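Ice-binding protein (Flavobacteriaceae bacterium, PDB 5UYT) probably binds ice as an antifreeze protein, and contains two ice-binding-like domains built as right-handed beta-helices. Local coordinates at residues N69-A74 and V118-I123; T225-N230 and Q274-L279. All coordinates share one frame; numbering follows the deposited sequence.

Contact 1 (N69-A74 and V118-I123); sequences NLLNAA and VFIFKI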
# COMPACT_ATOMS: atom_id res chain seq x y z
N ASN A 69 -15.61 -14.76 -21.26
CA ASN A 69 -16.35 -14.95 -22.49
C ASN A 69 -15.95 -13.95 -23.58
O ASN A 69 -15.87 -14.32 -24.75
CB ASN A 69 -17.86 -14.93 -22.24
CG ASN A 69 -18.34 -16.19 -21.55
OD1 ASN A 69 -17.73 -17.25 -21.68
ND2 ASN A 69 -19.43 -16.08 -20.81
N LEU A 70 -15.68 -12.70 -23.18
CA LEU A 70 -15.17 -11.70 -24.12
C LEU A 70 -13.77 -12.08 -24.60
O LEU A 70 -13.45 -11.94 -25.79
CB LEU A 70 -15.16 -10.32 -23.49
CG LEU A 70 -16.49 -9.64 -23.17
CD1 LEU A 70 -16.22 -8.51 -22.18
CD2 LEU A 70 -17.17 -9.15 -24.44
N LEU A 71 -12.93 -12.56 -23.68
CA LEU A 71 -11.61 -13.09 -24.06
C LEU A 71 -11.73 -14.27 -25.06
O LEU A 71 -11.00 -14.34 -26.08
CB LEU A 71 -10.80 -13.49 -22.82
CG LEU A 71 -10.38 -12.28 -21.97
CD1 LEU A 71 -9.65 -12.71 -20.70
CD2 LEU A 71 -9.50 -11.35 -22.78
N ASN A 72 -12.67 -15.17 -24.76
CA ASN A 72 -12.88 -16.36 -25.58
C ASN A 72 -13.47 -16.00 -26.95
O ASN A 72 -13.20 -16.68 -27.93
CB ASN A 72 -13.74 -17.38 -24.82
CG ASN A 72 -13.51 -18.81 -25.30
OD1 ASN A 72 -12.41 -19.18 -25.73
ND2 ASN A 72 -14.55 -19.62 -25.21
N ALA A 73 -14.21 -14.90 -27.01
CA ALA A 73 -14.78 -14.40 -28.26
C ALA A 73 -13.79 -13.60 -29.13
O ALA A 73 -14.04 -13.42 -30.33
CB ALA A 73 -16.02 -13.57 -27.98
N ALA A 74 -12.69 -13.13 -28.54
CA ALA A 74 -11.68 -12.33 -29.26
C ALA A 74 -11.17 -13.05 -30.52
O ALA A 74 -10.72 -14.20 -30.45
CB ALA A 74 -10.52 -11.95 -28.34
N VAL A 118 -3.78 -3.41 -26.93
CA VAL A 118 -4.28 -4.54 -26.17
C VAL A 118 -3.56 -5.82 -26.62
O VAL A 118 -3.42 -6.08 -27.83
CB VAL A 118 -5.80 -4.69 -26.43
CG1 VAL A 118 -6.34 -5.96 -25.78
CG2 VAL A 118 -6.56 -3.47 -25.91
N PHE A 119 -3.14 -6.63 -25.65
CA PHE A 119 -2.43 -7.88 -25.91
C PHE A 119 -3.25 -9.00 -25.27
O PHE A 119 -3.39 -9.03 -24.06
CB PHE A 119 -1.03 -7.82 -25.26
CG PHE A 119 -0.19 -6.65 -25.73
CD1 PHE A 119 0.80 -6.84 -26.70
CD2 PHE A 119 -0.36 -5.37 -25.19
CE1 PHE A 119 1.58 -5.77 -27.14
CE2 PHE A 119 0.43 -4.30 -25.63
CZ PHE A 119 1.40 -4.50 -26.60
N ILE A 120 -3.85 -9.87 -26.07
CA ILE A 120 -4.64 -10.99 -25.53
C ILE A 120 -3.99 -12.31 -26.00
O ILE A 120 -3.71 -12.49 -27.20
CB ILE A 120 -6.14 -10.94 -25.99
CG1 ILE A 120 -6.87 -9.74 -25.38
CG2 ILE A 120 -6.86 -12.26 -25.67
CD1 ILE A 120 -8.19 -9.40 -26.07
N PHE A 121 -3.72 -13.20 -25.05
CA PHE A 121 -3.13 -14.49 -25.36
C PHE A 121 -4.16 -15.57 -25.07
O PHE A 121 -4.65 -15.70 -23.95
CB PHE A 121 -1.86 -14.70 -24.55
CG PHE A 121 -0.79 -13.71 -24.89
CD1 PHE A 121 0.09 -13.97 -25.93
CD2 PHE A 121 -0.67 -12.51 -24.18
CE1 PHE A 121 1.09 -13.06 -26.25
CE2 PHE A 121 0.32 -11.59 -24.50
CZ PHE A 121 1.20 -11.87 -25.55
N LYS A 122 -4.51 -16.30 -26.12
CA LYS A 122 -5.45 -17.42 -26.02
C LYS A 122 -4.65 -18.71 -25.93
O LYS A 122 -4.15 -19.22 -26.94
CB LYS A 122 -6.41 -17.41 -27.21
CG LYS A 122 -7.23 -16.13 -27.25
CD LYS A 122 -8.15 -16.07 -28.46
CE LYS A 122 -9.52 -16.66 -28.17
NZ LYS A 122 -10.35 -16.62 -29.42
N ILE A 123 -4.51 -19.23 -24.71
CA ILE A 123 -3.70 -20.42 -24.48
C ILE A 123 -4.60 -21.66 -24.32
O ILE A 123 -5.25 -21.81 -23.28
CB ILE A 123 -2.78 -20.28 -23.24
CG1 ILE A 123 -1.96 -18.94 -23.22
CG2 ILE A 123 -1.91 -21.52 -23.07
CD1 ILE A 123 -1.16 -18.66 -24.49
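Lys122 NZ donates to two backbone carbonyls, that of Asn72 in the last turn of helix 55-73 and that of Ala74 just beyond it. The shorter bond, 2.7 Å from Lys122 NZ to Ala74 O, lies in the carbonyl plane and is fairly straight at the oxygen, with a C=O...N angle of 157°. The second, from Lys122 NZ to Asn72 O at 3.2 Å, comes from above the carbonyl plane, 53° out of it. Lys122 CE also comes within 3.5 Å of Leu71 O. A bend at chi3 in an otherwise mostly extended chain turns the ammonium group onto the two bonded oxygens.

Beside this polar grip, Leu71 reaches Ile120 with one methyl: Leu71 CD2 is 4.0 Å from Ile120 CG2, and about equally close to CG1 and CD1. Ala74, the first residue to leave helical geometry, adds its methyl, with Ala74 CB 4.1 Å from Ile120 CD1. The last turn of the helix (69-73) runs at 84° to strand 119-123 of the beta-helix, and Phe147 of the parallel neighbouring strand 146-150 also touches Leu71. Carbonyls at a helix C terminus carry the negative end of the helix dipole, so a cationic amine placed here probably offsets that charge while giving both oxygens a donor.

Contact 2 (T225-N230 and Q274-L279); sequences TIFSGN and QAALDL
The backbones of 225-230 and of 274-279, part of helix 270-288, come nearest at Gly229 and Ala276, with CA atoms 4.9 Å apart. Here the long helix of the second ice-binding-like domain packs against a face of its right-handed beta-helix. The chain turns a corner at Thr225 and Ile226, and the short strand that follows directs the Phe227 side chain at the helix.

Phe227 carries most of the contact. With CG anti to the backbone N (chi1 176°), its ring extends to Ala275, whose methyl lies over one face in a CH-pi contact: Ala275 CB is 4.0 Å from the ring centroid and 22° off the normal. One turn further along the helix, Leu279 CD2 meets the ring edge close to its plane, 3.8 Å from Phe227 CD2. The tip of the ring also reaches Ala276, with Phe227 CZ 4.0 Å from Ala276 CB. Leu403 of strand 397-404 touches both Phe227 and Leu279, continuing the apolar layer into the solenoid, and Tyr224 meets the Phe227 ring edge-to-face. At the end of the strand, Ser228 OG accepts a 2.9 Å hydrogen bond from Asn230 N, forming an ST turn around Gly229, whose CA lies 4.3 Å from Ala276 CB.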
# COMPACT_ATOMS: atom_id res chain seq x y z
N THR A 225 5.47 21.32 15.88
CA THR A 225 6.12 20.14 15.44
C THR A 225 6.16 19.09 16.54
O THR A 225 6.11 17.89 16.24
CB THR A 225 7.53 20.50 14.94
OG1 THR A 225 7.39 21.49 13.91
CG2 THR A 225 8.28 19.28 14.38
N ILE A 226 6.34 19.51 17.80
CA ILE A 226 6.34 18.59 18.94
C ILE A 226 5.43 19.24 19.98
O ILE A 226 5.71 20.38 20.42
CB ILE A 226 7.74 18.42 19.57
CG1 ILE A 226 8.77 18.00 18.50
CG2 ILE A 226 7.72 17.42 20.73
CD1 ILE A 226 8.63 16.58 17.99
N PHE A 227 4.34 18.57 20.33
CA PHE A 227 3.35 19.20 21.20
C PHE A 227 2.60 18.19 22.04
O PHE A 227 2.16 17.16 21.52
CB PHE A 227 2.35 20.04 20.36
CG PHE A 227 1.23 20.63 21.18
CD1 PHE A 227 1.45 21.78 21.94
CD2 PHE A 227 -0.03 20.04 21.23
CE1 PHE A 227 0.42 22.34 22.72
CE2 PHE A 227 -1.06 20.59 22.02
CZ PHE A 227 -0.83 21.75 22.76
N SER A 228 2.45 18.50 23.33
CA SER A 228 1.53 17.73 24.20
C SER A 228 0.39 18.61 24.71
O SER A 228 0.63 19.74 25.17
CB SER A 228 2.24 17.13 25.44
OG SER A 228 1.26 16.38 26.20
N GLY A 229 -0.83 18.10 24.63
CA GLY A 229 -1.94 18.75 25.34
C GLY A 229 -1.81 18.68 26.86
O GLY A 229 -2.45 19.49 27.58
N ASN A 230 -1.05 17.71 27.37
CA ASN A 230 -0.97 17.52 28.84
C ASN A 230 0.22 16.62 29.19
O ASN A 230 0.17 15.41 28.92
CB ASN A 230 -2.28 16.89 29.37
CG ASN A 230 -2.34 16.85 30.89
OD1 ASN A 230 -1.34 16.80 31.58
ND2 ASN A 230 -3.55 16.88 31.41
N GLN A 274 -4.81 26.97 22.52
CA GLN A 274 -5.51 26.87 21.24
C GLN A 274 -5.06 25.63 20.48
O GLN A 274 -5.90 24.94 19.84
CB GLN A 274 -5.32 28.13 20.39
CG GLN A 274 -6.10 28.10 19.06
CD GLN A 274 -7.61 28.07 19.26
OE1 GLN A 274 -8.16 28.75 20.11
NE2 GLN A 274 -8.29 27.27 18.44
N ALA A 275 -3.76 25.35 20.54
CA ALA A 275 -3.23 24.13 19.93
C ALA A 275 -3.88 22.88 20.56
O ALA A 275 -4.18 21.93 19.85
CB ALA A 275 -1.72 24.07 20.02
N ALA A 276 -4.04 22.87 21.88
CA ALA A 276 -4.63 21.69 22.54
C ALA A 276 -6.07 21.43 22.05
O ALA A 276 -6.47 20.29 21.83
CB ALA A 276 -4.62 21.84 24.06
N LEU A 277 -6.85 22.50 21.91
CA LEU A 277 -8.24 22.37 21.41
C LEU A 277 -8.23 21.80 19.99
O LEU A 277 -8.98 20.88 19.65
CB LEU A 277 -8.97 23.73 21.45
CG LEU A 277 -9.26 24.26 22.86
CD1 LEU A 277 -9.89 25.67 22.81
CD2 LEU A 277 -10.21 23.34 23.64
N ASP A 278 -7.34 22.34 19.17
CA ASP A 278 -7.28 21.95 17.77
C ASP A 278 -6.76 20.52 17.61
O ASP A 278 -7.22 19.80 16.73
CB ASP A 278 -6.44 22.94 16.99
CG ASP A 278 -7.16 24.25 16.80
OD1 ASP A 278 -8.38 24.28 17.02
OD2 ASP A 278 -6.51 25.24 16.43
N LEU A 279 -5.84 20.12 18.49
CA LEU A 279 -5.35 18.74 18.49
C LEU A 279 -6.49 17.77 18.83
O LEU A 279 -6.65 16.75 18.15
CB LEU A 279 -4.21 18.55 19.49
CG LEU A 279 -3.61 17.15 19.60
CD1 LEU A 279 -2.98 16.75 18.27
CD2 LEU A 279 -2.52 17.16 20.68

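From the N terminus, the chain passes several solenoid strands before helix 55-73, and contact 1 closes when strand 119-123 returns to the end of that helix, after 43 intervening residues rich in strand. The chain then completes the first beta-helix and enters the second, where contact 2 opens at 225-230 and closes at 274-279, again across 43 residues. The order is reversed: helix precedes strand in contact 1, strand precedes helix in contact 2. The two loops follow in series, neither nesting nor crossing. Their centres lie 58 Å apart on opposite sides of the chain's centre. Each contact falls wholly within one ice-binding-like region and joins a helix to the solenoid there.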